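Local atomic coordinates of methyltransferase-like protein (Saccharopolyspora spinosa, PDB entry 4PNE), a protein that catalyses a [4+2] cycloaddition in spinosyn biosynthesis, using a fold like that of S-adenosylmethionine-dependent methyltransferases and holding S-adenosyl-L-homocysteine in its pocket. Residues S147-D150 / P155-D158; E86-V89 / R95-D98; E224-S229 / A293-R298; L108-A111 / A115-I118; G56-H61 / A71-A76. All blocks are in the same frame, centred on the assembly; numbering follows the deposited sequence.

Interaction 1. Residues S147-D150 / P155-D158; sequences SCVD and PYPD. With SAH (S-adenosyl-L-homocysteine), chain C.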
# COMPACT_ATOMS: atom_id res chain seq x y z
N SER A 147 9.82 -11.47 0.71
CA SER A 147 9.90 -12.19 1.95
C SER A 147 8.80 -11.86 2.93
O SER A 147 8.17 -10.78 2.86
CB SER A 147 11.25 -11.94 2.63
OG SER A 147 11.47 -10.57 2.82
N CYS A 148 8.57 -12.79 3.85
CA CYS A 148 7.59 -12.62 4.90
C CYS A 148 8.26 -11.99 6.10
O CYS A 148 8.90 -12.68 6.89
CB CYS A 148 6.97 -13.96 5.30
SG CYS A 148 5.50 -13.80 6.33
N VAL A 149 8.06 -10.68 6.23
CA VAL A 149 8.76 -9.84 7.18
C VAL A 149 7.76 -8.84 7.74
O VAL A 149 6.98 -8.24 6.99
CB VAL A 149 9.95 -9.10 6.51
CG1 VAL A 149 10.54 -8.03 7.42
CG2 VAL A 149 11.01 -10.07 6.08
N ASP A 150 7.80 -8.66 9.06
CA ASP A 150 7.00 -7.66 9.77
C ASP A 150 7.73 -6.32 9.79
O ASP A 150 8.80 -6.21 10.35
CB ASP A 150 6.74 -8.16 11.20
CG ASP A 150 5.73 -7.30 11.96
OD1 ASP A 150 5.50 -6.12 11.62
OD2 ASP A 150 5.18 -7.83 12.94
N PRO A 155 14.64 -7.00 9.69
CA PRO A 155 15.89 -7.74 9.94
C PRO A 155 17.13 -7.03 9.39
O PRO A 155 18.26 -7.47 9.64
CB PRO A 155 15.66 -9.06 9.21
CG PRO A 155 14.76 -8.70 8.08
CD PRO A 155 13.81 -7.67 8.66
N TYR A 156 16.94 -5.92 8.70
CA TYR A 156 18.00 -5.31 7.93
C TYR A 156 18.87 -4.41 8.79
O TYR A 156 18.40 -3.86 9.79
CB TYR A 156 17.39 -4.51 6.78
CG TYR A 156 16.34 -5.31 6.06
CD1 TYR A 156 16.70 -6.42 5.34
CD2 TYR A 156 15.00 -4.96 6.13
CE1 TYR A 156 15.73 -7.19 4.70
CE2 TYR A 156 14.04 -5.70 5.51
CZ TYR A 156 14.41 -6.82 4.79
OH TYR A 156 13.46 -7.57 4.16
N PRO A 157 20.14 -4.26 8.41
CA PRO A 157 21.01 -3.34 9.13
C PRO A 157 20.60 -1.89 8.94
O PRO A 157 19.89 -1.56 7.96
CB PRO A 157 22.40 -3.61 8.52
CG PRO A 157 22.16 -4.31 7.24
CD PRO A 157 20.80 -4.90 7.26
N ASP A 158 21.01 -1.03 9.86
CA ASP A 158 20.86 0.41 9.66
C ASP A 158 21.42 0.82 8.32
O ASP A 158 22.42 0.26 7.88
CB ASP A 158 21.60 1.23 10.71
CG ASP A 158 21.13 0.98 12.13
OD1 ASP A 158 20.31 0.07 12.39
OD2 ASP A 158 21.63 1.73 12.99
N SAH C . 1.74 -1.99 -1.49
CA SAH C . 0.91 -3.03 -2.10
CB SAH C . -0.09 -3.68 -1.14
CG SAH C . -0.90 -2.79 -0.23
SD SAH C . -2.13 -3.75 0.67
C SAH C . 0.19 -2.46 -3.29
O SAH C . -0.31 -3.22 -4.10
OXT SAH C . 0.19 -1.24 -3.48
C5' SAH C . -1.31 -3.71 2.29
C4' SAH C . -0.06 -4.57 2.37
O4' SAH C . 0.62 -4.30 3.59
C3' SAH C . -0.34 -6.06 2.39
O3' SAH C . 0.59 -6.64 1.48
C2' SAH C . -0.07 -6.47 3.83
O2' SAH C . 0.31 -7.83 4.05
C1' SAH C . 1.04 -5.49 4.20
N9 SAH C . 1.21 -5.36 5.66
C8 SAH C . 0.29 -5.13 6.64
N7 SAH C . 0.91 -5.13 7.84
C5 SAH C . 2.21 -5.37 7.63
C6 SAH C . 3.29 -5.50 8.48
N6 SAH C . 3.17 -5.36 9.79
N1 SAH C . 4.52 -5.73 7.96
C2 SAH C . 4.70 -5.86 6.60
N3 SAH C . 3.64 -5.78 5.76
C4 SAH C . 2.42 -5.51 6.27
O HOH W 1 14.14 -9.88 3.34
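Val149 lays its CG1 methyl against the ring of Pro155, reaching CD at 3.5 Å, the methyl meeting the CD corner of the pyrrolidine ring head-on. Its other methyl, CG2, faces the phenol end of Tyr156 and stands 4.0 Å from OH. The two branches thus divide between the partners: with CG1 anti to the backbone N (chi1 170°), one methyl takes the proline and the other the tyrosine. Pro155 in turn lies on its successor, CG sitting over the centre of the Tyr156 ring on one face, so the proline ring touches the aromatic face through CG and the valine methyl through CD. The polar link is indirect. Ser147 OG and Tyr156 OH are 3.8 Å apart, and one water bridges them, 2.8 Å from Ser147 OG and 2.5 Å from Tyr156 OH, lying in the plane of the phenol ring at its edge. No direct hydrogen bond joins the two segments.

The other end of 147-150 serves the ligand. Asp150 OD1 accepts from N6 of S-adenosyl-L-homocysteine at 3.1 Å with an N-H...O angle of 164°, while Val149 O lies 3.3 Å from C2 of the adenine. Met152 N also donates to OD1, and Ser36 OG is bonded to OD2, so both carboxylate oxygens are engaged and the group that reads the adenine amine is steadied. The contact closes the surface turn after strand 144-148, an outermost strand of the Rossmann-like sheet; Val149 and Tyr156 both pack on Ile121 of the adjacent strand 117-122, and Tyr156 meets Phe161 of strand 161-167 edge-to-face.

Interaction 2. Residues E86-V89 / R95-D98; sequences ERTV and RLLD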
# COMPACT_ATOMS: atom_id res chain seq x y z
N GLU A 86 8.23 7.76 -9.66
CA GLU A 86 8.85 9.02 -10.06
C GLU A 86 9.48 9.75 -8.89
O GLU A 86 10.55 10.34 -8.99
CB GLU A 86 7.83 9.98 -10.69
CG GLU A 86 7.42 9.72 -12.11
CD GLU A 86 6.50 10.84 -12.61
OE1 GLU A 86 5.53 10.56 -13.35
OE2 GLU A 86 6.73 12.00 -12.21
N ARG A 87 8.82 9.66 -7.74
CA ARG A 87 9.19 10.45 -6.57
C ARG A 87 10.22 9.75 -5.70
O ARG A 87 10.80 10.38 -4.80
CB ARG A 87 7.93 10.75 -5.75
CG ARG A 87 6.98 11.75 -6.38
CD ARG A 87 5.54 11.50 -5.92
NE ARG A 87 4.57 12.43 -6.49
CZ ARG A 87 4.28 12.53 -7.78
NH1 ARG A 87 4.91 11.79 -8.69
NH2 ARG A 87 3.38 13.42 -8.19
N THR A 88 10.49 8.47 -5.99
CA THR A 88 11.27 7.65 -5.07
C THR A 88 12.43 6.90 -5.72
O THR A 88 13.38 6.56 -5.03
CB THR A 88 10.38 6.61 -4.36
OG1 THR A 88 9.75 5.76 -5.33
CG2 THR A 88 9.35 7.30 -3.55
N VAL A 89 12.37 6.66 -7.02
CA VAL A 89 13.43 5.90 -7.70
C VAL A 89 14.20 6.94 -8.48
O VAL A 89 13.81 7.35 -9.56
CB VAL A 89 12.87 4.81 -8.62
CG1 VAL A 89 13.97 4.09 -9.38
CG2 VAL A 89 12.05 3.80 -7.79
N ARG A 95 18.78 0.36 -4.03
CA ARG A 95 18.08 -0.69 -3.32
C ARG A 95 16.87 -0.05 -2.68
O ARG A 95 17.00 0.97 -2.02
CB ARG A 95 18.97 -1.37 -2.26
CG ARG A 95 18.44 -2.72 -1.84
CD ARG A 95 19.26 -3.37 -0.75
NE ARG A 95 18.55 -4.53 -0.23
CZ ARG A 95 18.85 -5.14 0.92
NH1 ARG A 95 18.13 -6.18 1.31
NH2 ARG A 95 19.87 -4.70 1.66
N LEU A 96 15.70 -0.65 -2.89
CA LEU A 96 14.42 -0.12 -2.45
C LEU A 96 13.67 -1.14 -1.59
O LEU A 96 13.59 -2.32 -1.98
CB LEU A 96 13.58 0.27 -3.67
CG LEU A 96 12.30 1.05 -3.37
CD1 LEU A 96 12.08 2.11 -4.43
CD2 LEU A 96 11.17 0.09 -3.32
N LEU A 97 13.17 -0.74 -0.42
CA LEU A 97 12.33 -1.60 0.42
C LEU A 97 10.85 -1.28 0.16
O LEU A 97 10.41 -0.16 0.41
CB LEU A 97 12.66 -1.39 1.90
CG LEU A 97 11.90 -2.21 2.94
CD1 LEU A 97 12.24 -3.66 2.81
CD2 LEU A 97 12.18 -1.67 4.33
N ASP A 98 10.11 -2.26 -0.33
CA ASP A 98 8.67 -2.16 -0.58
C ASP A 98 7.94 -2.72 0.67
O ASP A 98 7.81 -3.92 0.86
CB ASP A 98 8.36 -2.91 -1.91
CG ASP A 98 6.90 -2.82 -2.33
OD1 ASP A 98 6.14 -2.07 -1.71
OD2 ASP A 98 6.54 -3.54 -3.30
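The passage from helix 73-88 into strand 95-99, the first strand of the Rossmann-like sheet, is packed by one leucine beneath the helix end. Leu96 points from the strand toward 86-89 and offers its CD1 methyl to CG2 of Val89 at 3.8 Å. The two side chains cross at about a right angle, so the touch is methyl on methyl and not a lengthwise overlap. Leu96 CG is anti to the backbone N (chi1 -171°), which extends the side chain away from the strand and brings CD1 up to Val89. The same methyl lies 4.4 Å from Thr88 OG1, making Leu96 the shared partner of both residues.

Thr88 is buried, and its hydroxyl is provided for on the helix side: OG1 is bonded to Val84 O, one turn earlier, and to NE1 of Trp165. The apolar leucine methyl therefore lies near a hydroxyl whose polar needs are already met by other partners. In the alternating pattern of a strand, Leu96 and Asp98 point to the side opposite Leu97, and strand 95-99 runs between parallel neighbours, 117-122 and 161-167, inside the methyltransferase-type sheet. Backbone bonds tie Leu96 to Gln117 and Thr119, and Leu97 to Ala163 and Trp165. The Leu96 side chain also touches Trp165 and Ile118, which belong to those two neighbouring strands. Val89 rests in addition on Asn114 and Ile116 in the loop before strand 117-122. Farther back on the helix, Arg87 NE makes a salt bridge with Glu241 of strand 236-242.

Interaction 3. Residues E224-S229 / A293-R298; sequences EQLLES and AILTAR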
# COMPACT_ATOMS: atom_id res chain seq x y z
N GLU A 224 -2.84 14.78 7.64
CA GLU A 224 -2.11 15.65 8.56
C GLU A 224 -1.54 14.86 9.74
O GLU A 224 -0.47 15.20 10.25
CB GLU A 224 -3.03 16.78 9.06
CG GLU A 224 -3.52 17.74 7.95
CD GLU A 224 -4.85 17.34 7.28
OE1 GLU A 224 -5.26 16.15 7.28
OE2 GLU A 224 -5.49 18.25 6.73
N GLN A 225 -2.25 13.81 10.14
CA GLN A 225 -1.83 12.95 11.27
C GLN A 225 -0.70 12.02 10.85
O GLN A 225 0.24 11.77 11.60
CB GLN A 225 -3.02 12.16 11.81
CG GLN A 225 -3.99 13.07 12.57
CD GLN A 225 -5.28 12.39 12.97
OE1 GLN A 225 -5.88 11.62 12.21
NE2 GLN A 225 -5.75 12.71 14.16
N LEU A 226 -0.82 11.50 9.64
CA LEU A 226 0.25 10.72 9.03
C LEU A 226 1.54 11.54 8.92
O LEU A 226 2.62 11.06 9.25
CB LEU A 226 -0.17 10.22 7.64
CG LEU A 226 -0.52 8.76 7.45
CD1 LEU A 226 -0.96 8.56 6.01
CD2 LEU A 226 0.69 7.90 7.75
N LEU A 227 1.41 12.78 8.45
CA LEU A 227 2.56 13.67 8.31
C LEU A 227 3.23 13.89 9.63
O LEU A 227 4.45 13.82 9.75
CB LEU A 227 2.17 15.02 7.74
CG LEU A 227 1.96 15.05 6.24
CD1 LEU A 227 1.26 16.34 5.91
CD2 LEU A 227 3.28 14.94 5.51
N GLU A 228 2.43 14.14 10.66
CA GLU A 228 2.98 14.41 11.96
C GLU A 228 3.69 13.18 12.57
O GLU A 228 4.75 13.31 13.19
CB GLU A 228 1.88 14.94 12.88
CG GLU A 228 2.41 15.48 14.18
CD GLU A 228 3.59 16.46 14.00
OE1 GLU A 228 3.58 17.26 13.04
OE2 GLU A 228 4.51 16.43 14.85
N SER A 229 3.16 11.98 12.37
CA SER A 229 3.88 10.78 12.75
C SER A 229 5.22 10.61 12.02
O SER A 229 6.22 10.21 12.61
CB SER A 229 2.99 9.56 12.52
OG SER A 229 2.00 9.49 13.55
N ALA A 293 -3.81 10.57 0.02
CA ALA A 293 -2.57 11.34 0.17
C ALA A 293 -1.38 10.64 -0.46
O ALA A 293 -1.27 9.41 -0.35
CB ALA A 293 -2.29 11.60 1.67
N ILE A 294 -0.55 11.40 -1.17
CA ILE A 294 0.77 10.96 -1.56
C ILE A 294 1.78 11.80 -0.80
O ILE A 294 1.75 13.04 -0.88
CB ILE A 294 1.02 11.10 -3.09
CG1 ILE A 294 -0.08 10.38 -3.88
CG2 ILE A 294 2.40 10.57 -3.45
CD1 ILE A 294 0.03 10.66 -5.40
N LEU A 295 2.60 11.16 0.03
CA LEU A 295 3.63 11.83 0.84
C LEU A 295 5.03 11.37 0.42
O LEU A 295 5.27 10.18 0.21
CB LEU A 295 3.41 11.52 2.32
CG LEU A 295 1.96 11.57 2.84
CD1 LEU A 295 1.87 11.14 4.31
CD2 LEU A 295 1.35 12.96 2.63
N THR A 296 5.97 12.31 0.32
CA THR A 296 7.38 12.01 0.11
C THR A 296 8.14 12.59 1.29
O THR A 296 7.94 13.74 1.70
CB THR A 296 7.89 12.60 -1.22
OG1 THR A 296 6.98 12.24 -2.27
CG2 THR A 296 9.29 12.08 -1.55
N ALA A 297 8.98 11.75 1.88
CA ALA A 297 9.73 12.11 3.05
C ALA A 297 11.12 11.57 2.89
O ALA A 297 11.35 10.70 2.04
CB ALA A 297 9.09 11.56 4.28
N ARG A 298 12.08 12.10 3.65
CA ARG A 298 13.43 11.55 3.57
C ARG A 298 14.14 11.53 4.92
O ARG A 298 13.83 12.32 5.83
CB ARG A 298 14.26 12.29 2.55
CG ARG A 298 14.87 13.52 3.08
CD ARG A 298 15.96 13.99 2.16
NE ARG A 298 16.11 15.40 2.40
CZ ARG A 298 16.91 16.20 1.71
NH1 ARG A 298 17.66 15.70 0.73
NH2 ARG A 298 16.94 17.47 2.02
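Leu295 rises from strand 293-298 between two leucines of helix 224-229 and forks against them. Its CD1 approaches Leu226, 4.0 Å from CB and 4.2 Å from CD1, while its CD2 meets CD2 of Leu227 at 4.0 Å. Both pairs cross obliquely, one strand side chain thus serving two successive helix residues. Leu295 CG is anti to the carbonyl carbon (chi1 -43°), and from that stem its two methyls spread to separate partners. Leu227 sets off alongside the strand, and only its tip turns in to make the touch. All three leucines are buried, and the contact between the segments is purely apolar, without a hydrogen bond.

The rest of the helix turns from this dry patch. Glu224 points away and is exposed, whereas Gln225 and Ser229 have polar partners in the N-terminal part of the chain: Gln225 NE2 is bonded to Ser24 OG and Ser229 OG to Ile26 N. On the strand, Ala293 and Ala297 face the helix but their short side chains fall short of it, while Ile294 and Thr296 serve the other face of the sheet, packing on Arg87 of helix 73-88. Trp240 of strand 236-242 touches both Leu227 and Leu295. Helix packing on one face of strand 290-298, antiparallel between 191-200 and 236-242, is characteristic of the class I methyltransferase fold with its 3-2-1-4-5-7-6 strand order.

Interaction 4. Residues L108-A111 / A115-I118; sequences LRVA and AIQI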
# COMPACT_ATOMS: atom_id res chain seq x y z
N LEU A 108 6.99 -5.25 -9.44
CA LEU A 108 7.36 -5.84 -10.71
C LEU A 108 7.12 -4.90 -11.86
O LEU A 108 7.85 -4.94 -12.83
CB LEU A 108 6.59 -7.16 -10.92
CG LEU A 108 7.06 -8.25 -9.97
CD1 LEU A 108 6.06 -9.38 -9.85
CD2 LEU A 108 8.42 -8.79 -10.38
N ARG A 109 6.13 -4.02 -11.75
CA ARG A 109 5.92 -3.02 -12.79
C ARG A 109 7.11 -2.08 -12.91
O ARG A 109 7.59 -1.77 -14.03
CB ARG A 109 4.65 -2.20 -12.50
CG ARG A 109 4.41 -1.06 -13.48
CD ARG A 109 3.04 -0.41 -13.24
NE ARG A 109 2.91 0.73 -14.12
CZ ARG A 109 2.54 0.65 -15.39
NH1 ARG A 109 2.20 -0.53 -15.92
NH2 ARG A 109 2.46 1.75 -16.12
N VAL A 110 7.60 -1.64 -11.77
CA VAL A 110 8.73 -0.71 -11.71
C VAL A 110 10.03 -1.43 -12.09
O VAL A 110 10.84 -0.87 -12.80
CB VAL A 110 8.82 -0.08 -10.30
CG1 VAL A 110 10.06 0.79 -10.16
CG2 VAL A 110 7.63 0.77 -10.02
N ALA A 111 10.17 -2.69 -11.68
CA ALA A 111 11.38 -3.44 -11.96
C ALA A 111 11.52 -3.74 -13.45
O ALA A 111 12.61 -3.97 -13.93
CB ALA A 111 11.41 -4.71 -11.16
N ALA A 115 16.67 -0.76 -13.59
CA ALA A 115 17.69 -1.67 -13.10
C ALA A 115 18.04 -1.35 -11.65
O ALA A 115 19.08 -0.73 -11.34
CB ALA A 115 18.92 -1.62 -13.97
N ILE A 116 17.15 -1.76 -10.77
CA ILE A 116 17.27 -1.58 -9.33
C ILE A 116 17.01 -2.89 -8.64
O ILE A 116 16.64 -3.88 -9.28
CB ILE A 116 16.30 -0.50 -8.79
CG1 ILE A 116 14.83 -0.91 -8.97
CG2 ILE A 116 16.53 0.79 -9.50
CD1 ILE A 116 13.84 0.10 -8.43
N GLN A 117 17.22 -2.90 -7.33
CA GLN A 117 16.94 -4.07 -6.51
C GLN A 117 15.84 -3.72 -5.51
O GLN A 117 15.98 -2.78 -4.72
CB GLN A 117 18.20 -4.55 -5.78
CG GLN A 117 19.16 -5.36 -6.67
CD GLN A 117 20.11 -4.47 -7.45
OE1 GLN A 117 21.13 -4.03 -6.94
NE2 GLN A 117 19.77 -4.19 -8.71
N ILE A 118 14.71 -4.42 -5.61
CA ILE A 118 13.59 -4.24 -4.71
C ILE A 118 13.48 -5.43 -3.80
O ILE A 118 13.45 -6.57 -4.27
CB ILE A 118 12.28 -4.06 -5.46
CG1 ILE A 118 12.38 -2.90 -6.45
CG2 ILE A 118 11.18 -3.78 -4.46
CD1 ILE A 118 11.13 -2.72 -7.34
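Ile118 and Ala111 bury the most surface here, the isoleucine sending its CD1 methyl to CB of the alanine at 4.3 Å. The touch is made on the alanine's single methyl, and Ile118, with CG1 anti to the carbonyl carbon (chi1 -56°) and an extended end, reaches across with its terminal methyl. Beside this pair, Val110 CG1 meets Ile116 CD1 at 4.2 Å. Ile116 sets out along the interface, but its extended end carries CD1 to the helix. All four residues are buried and the two touches are apolar throughout.

The segments are the last two elements of a beta-alpha-beta unit, strand 95-99, helix 105-113 and strand 117-122, in which the helix lies over the parallel pair of strands. A short turn reverses the chain between them, bringing Ala111 and Ala115 to 6.7 Å between their CA atoms. Val110 O is bonded to Asn114 ND2 in that turn, and Ala111 O to Arg143 NH1. Val144 of strand 144-148 touches both Ala111 and Ile118, whereas Val110 turns to Thr81 and Ala85 of helix 73-88, and Ile116 rests on Val89 and Val94.

Interaction 5. Residues G56-H61 / A71-A76; sequences GPCAIH and ASWQQA. With SAH (S-adenosyl-L-homocysteine), chain C.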
# COMPACT_ATOMS: atom_id res chain seq x y z
N GLY A 56 -6.16 -11.59 -12.24
CA GLY A 56 -4.80 -12.05 -11.95
C GLY A 56 -4.21 -11.25 -10.79
O GLY A 56 -4.88 -10.39 -10.21
N PRO A 57 -2.95 -11.54 -10.41
CA PRO A 57 -2.31 -10.79 -9.33
C PRO A 57 -2.34 -9.32 -9.67
O PRO A 57 -2.06 -8.98 -10.81
CB PRO A 57 -0.88 -11.34 -9.33
CG PRO A 57 -1.04 -12.76 -9.85
CD PRO A 57 -2.10 -12.62 -10.93
N CYS A 58 -2.71 -8.48 -8.71
CA CYS A 58 -3.05 -7.09 -8.96
C CYS A 58 -2.45 -6.13 -7.95
O CYS A 58 -2.06 -6.52 -6.84
CB CYS A 58 -4.58 -6.91 -8.93
SG CYS A 58 -5.33 -7.26 -7.31
N ALA A 59 -2.43 -4.87 -8.32
CA ALA A 59 -2.23 -3.78 -7.35
C ALA A 59 -3.34 -3.80 -6.30
O ALA A 59 -4.51 -3.97 -6.62
CB ALA A 59 -2.20 -2.43 -8.07
N ILE A 60 -2.99 -3.62 -5.04
CA ILE A 60 -3.96 -3.49 -3.97
C ILE A 60 -3.85 -2.08 -3.40
O ILE A 60 -3.59 -1.86 -2.22
CB ILE A 60 -3.73 -4.54 -2.89
CG1 ILE A 60 -3.43 -5.91 -3.53
CG2 ILE A 60 -4.97 -4.61 -1.98
CD1 ILE A 60 -3.06 -7.01 -2.51
N HIS A 61 -4.05 -1.12 -4.28
CA HIS A 61 -4.13 0.28 -3.87
C HIS A 61 -5.07 1.01 -4.83
O HIS A 61 -5.42 0.49 -5.90
CB HIS A 61 -2.72 0.90 -3.82
CG HIS A 61 -1.99 0.95 -5.13
ND1 HIS A 61 -0.80 0.28 -5.31
CD2 HIS A 61 -2.26 1.57 -6.30
CE1 HIS A 61 -0.37 0.50 -6.54
NE2 HIS A 61 -1.23 1.28 -7.16
N ALA A 71 -10.51 5.43 -17.32
CA ALA A 71 -9.63 4.26 -17.26
C ALA A 71 -10.14 3.21 -16.29
O ALA A 71 -10.81 3.54 -15.33
CB ALA A 71 -8.23 4.68 -16.86
N SER A 72 -9.81 1.95 -16.54
CA SER A 72 -10.08 0.89 -15.57
C SER A 72 -9.35 1.14 -14.27
O SER A 72 -8.28 1.80 -14.28
CB SER A 72 -9.62 -0.45 -16.12
OG SER A 72 -8.20 -0.51 -16.21
N TRP A 73 -9.85 0.59 -13.16
CA TRP A 73 -9.17 0.80 -11.91
C TRP A 73 -7.76 0.21 -11.95
O TRP A 73 -6.84 0.80 -11.40
CB TRP A 73 -9.94 0.26 -10.70
CG TRP A 73 -10.03 -1.23 -10.56
CD1 TRP A 73 -11.05 -2.01 -10.97
CD2 TRP A 73 -9.09 -2.10 -9.89
NE1 TRP A 73 -10.79 -3.33 -10.63
CE2 TRP A 73 -9.60 -3.40 -9.98
CE3 TRP A 73 -7.86 -1.89 -9.28
CZ2 TRP A 73 -8.92 -4.50 -9.44
CZ3 TRP A 73 -7.19 -2.99 -8.75
CH2 TRP A 73 -7.72 -4.27 -8.85
N GLN A 74 -7.56 -0.90 -12.66
CA GLN A 74 -6.23 -1.46 -12.77
C GLN A 74 -5.28 -0.49 -13.46
O GLN A 74 -4.16 -0.29 -13.02
CB GLN A 74 -6.28 -2.77 -13.54
CG GLN A 74 -7.07 -3.88 -12.86
CD GLN A 74 -8.50 -4.06 -13.40
OE1 GLN A 74 -9.23 -3.11 -13.72
NE2 GLN A 74 -8.90 -5.32 -13.49
N GLN A 75 -5.73 0.11 -14.56
CA GLN A 75 -4.92 1.09 -15.25
C GLN A 75 -4.59 2.28 -14.36
O GLN A 75 -3.46 2.79 -14.36
CB GLN A 75 -5.63 1.58 -16.51
CG GLN A 75 -5.60 0.60 -17.65
CD GLN A 75 -6.50 1.01 -18.78
OE1 GLN A 75 -7.63 1.46 -18.57
NE2 GLN A 75 -6.01 0.86 -20.01
N ALA A 76 -5.60 2.75 -13.62
CA ALA A 76 -5.44 3.90 -12.73
C ALA A 76 -4.52 3.56 -11.54
O ALA A 76 -3.73 4.40 -11.09
CB ALA A 76 -6.78 4.37 -12.22
N SAH C . 1.74 -1.99 -1.49
CA SAH C . 0.91 -3.03 -2.10
CB SAH C . -0.09 -3.68 -1.14
CG SAH C . -0.90 -2.79 -0.23
SD SAH C . -2.13 -3.75 0.67
C SAH C . 0.19 -2.46 -3.29
O SAH C . -0.31 -3.22 -4.10
OXT SAH C . 0.19 -1.24 -3.48
C5' SAH C . -1.31 -3.71 2.29
C4' SAH C . -0.06 -4.57 2.37
O4' SAH C . 0.62 -4.30 3.59
C3' SAH C . -0.34 -6.06 2.39
O3' SAH C . 0.59 -6.64 1.48
C2' SAH C . -0.07 -6.47 3.83
O2' SAH C . 0.31 -7.83 4.05
C1' SAH C . 1.04 -5.49 4.20
N9 SAH C . 1.21 -5.36 5.66
C8 SAH C . 0.29 -5.13 6.64
N7 SAH C . 0.91 -5.13 7.84
C5 SAH C . 2.21 -5.37 7.63
C6 SAH C . 3.29 -5.50 8.48
N6 SAH C . 3.17 -5.36 9.79
N1 SAH C . 4.52 -5.73 7.96
C2 SAH C . 4.70 -5.86 6.60
N3 SAH C . 3.64 -5.78 5.76
C4 SAH C . 2.42 -5.51 6.27
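Trp73 meets a backbone oxygen with the edge of its indole: Ala59 O lies in the ring plane, 3.6 Å from CZ3, where the rim hydrogens would present a slight positive charge to the carbonyl. The tryptophan is the first residue of helix 73-88, whose start is closed by a capping box. Ser72 at the N-cap accepts from Gln75 N through OG at 3.0 Å, and Gln75 OE1 returns the bond from Ser72 N, also at 3.0 Å. Trp73 CG sits between the backbone N and the carbonyl carbon (chi1 70°), which swings the six-membered ring over to 56-61. Gln74 CG covers one face of the indole, and Phe254 meets the ring edge-to-face.

Cys58 touches the same ring: its CB is 4.1 Å from Trp73 CH2, and its SG lies at the edge of the six-membered ring in a sulfur-aromatic contact, 88° off the ring normal and 5.5 Å from the centroid. Beyond these residues the same loop grips the carboxylate of S-adenosyl-L-homocysteine. Ile60 N donates to the ligand O atom, and the ligand is also hydrogen-bonded to Gly102 N and Gly100 O, in the glycine-rich segment after strand 95-99. The His61 imidazole has Ala59 CB over one face, and its NE2 is bonded to Ala77 O in helix 73-88, which fixes its rotation and leaves the opposite nitrogen for the ligand: ND1 donates to OXT in the ring plane, at 2.6 Å and 171°.

Overall arrangement
Along the chain the contacts follow one another as interactions 5, 2, 4, 1 and 3, none nested in another. Interactions 1 to 4 all reach the same seven-stranded sheet. Interactions 2 and 4, with centres about 9 Å apart, lie on the neighbouring strands 95-99 and 117-122 and are joined by a backbone bond between Leu96 and Gln117. Interaction 2 also touches interaction 1 through Leu97 and Tyr156, and interaction 3 through Arg87. Helix 73-88 is common to interactions 2 and 5. Interactions 1 and 5, centres about 27 Å apart, hold opposite ends of S-adenosyl-L-homocysteine, adenine and carboxylate, so the two ends of the ligand are fixed by separate parts of the chain.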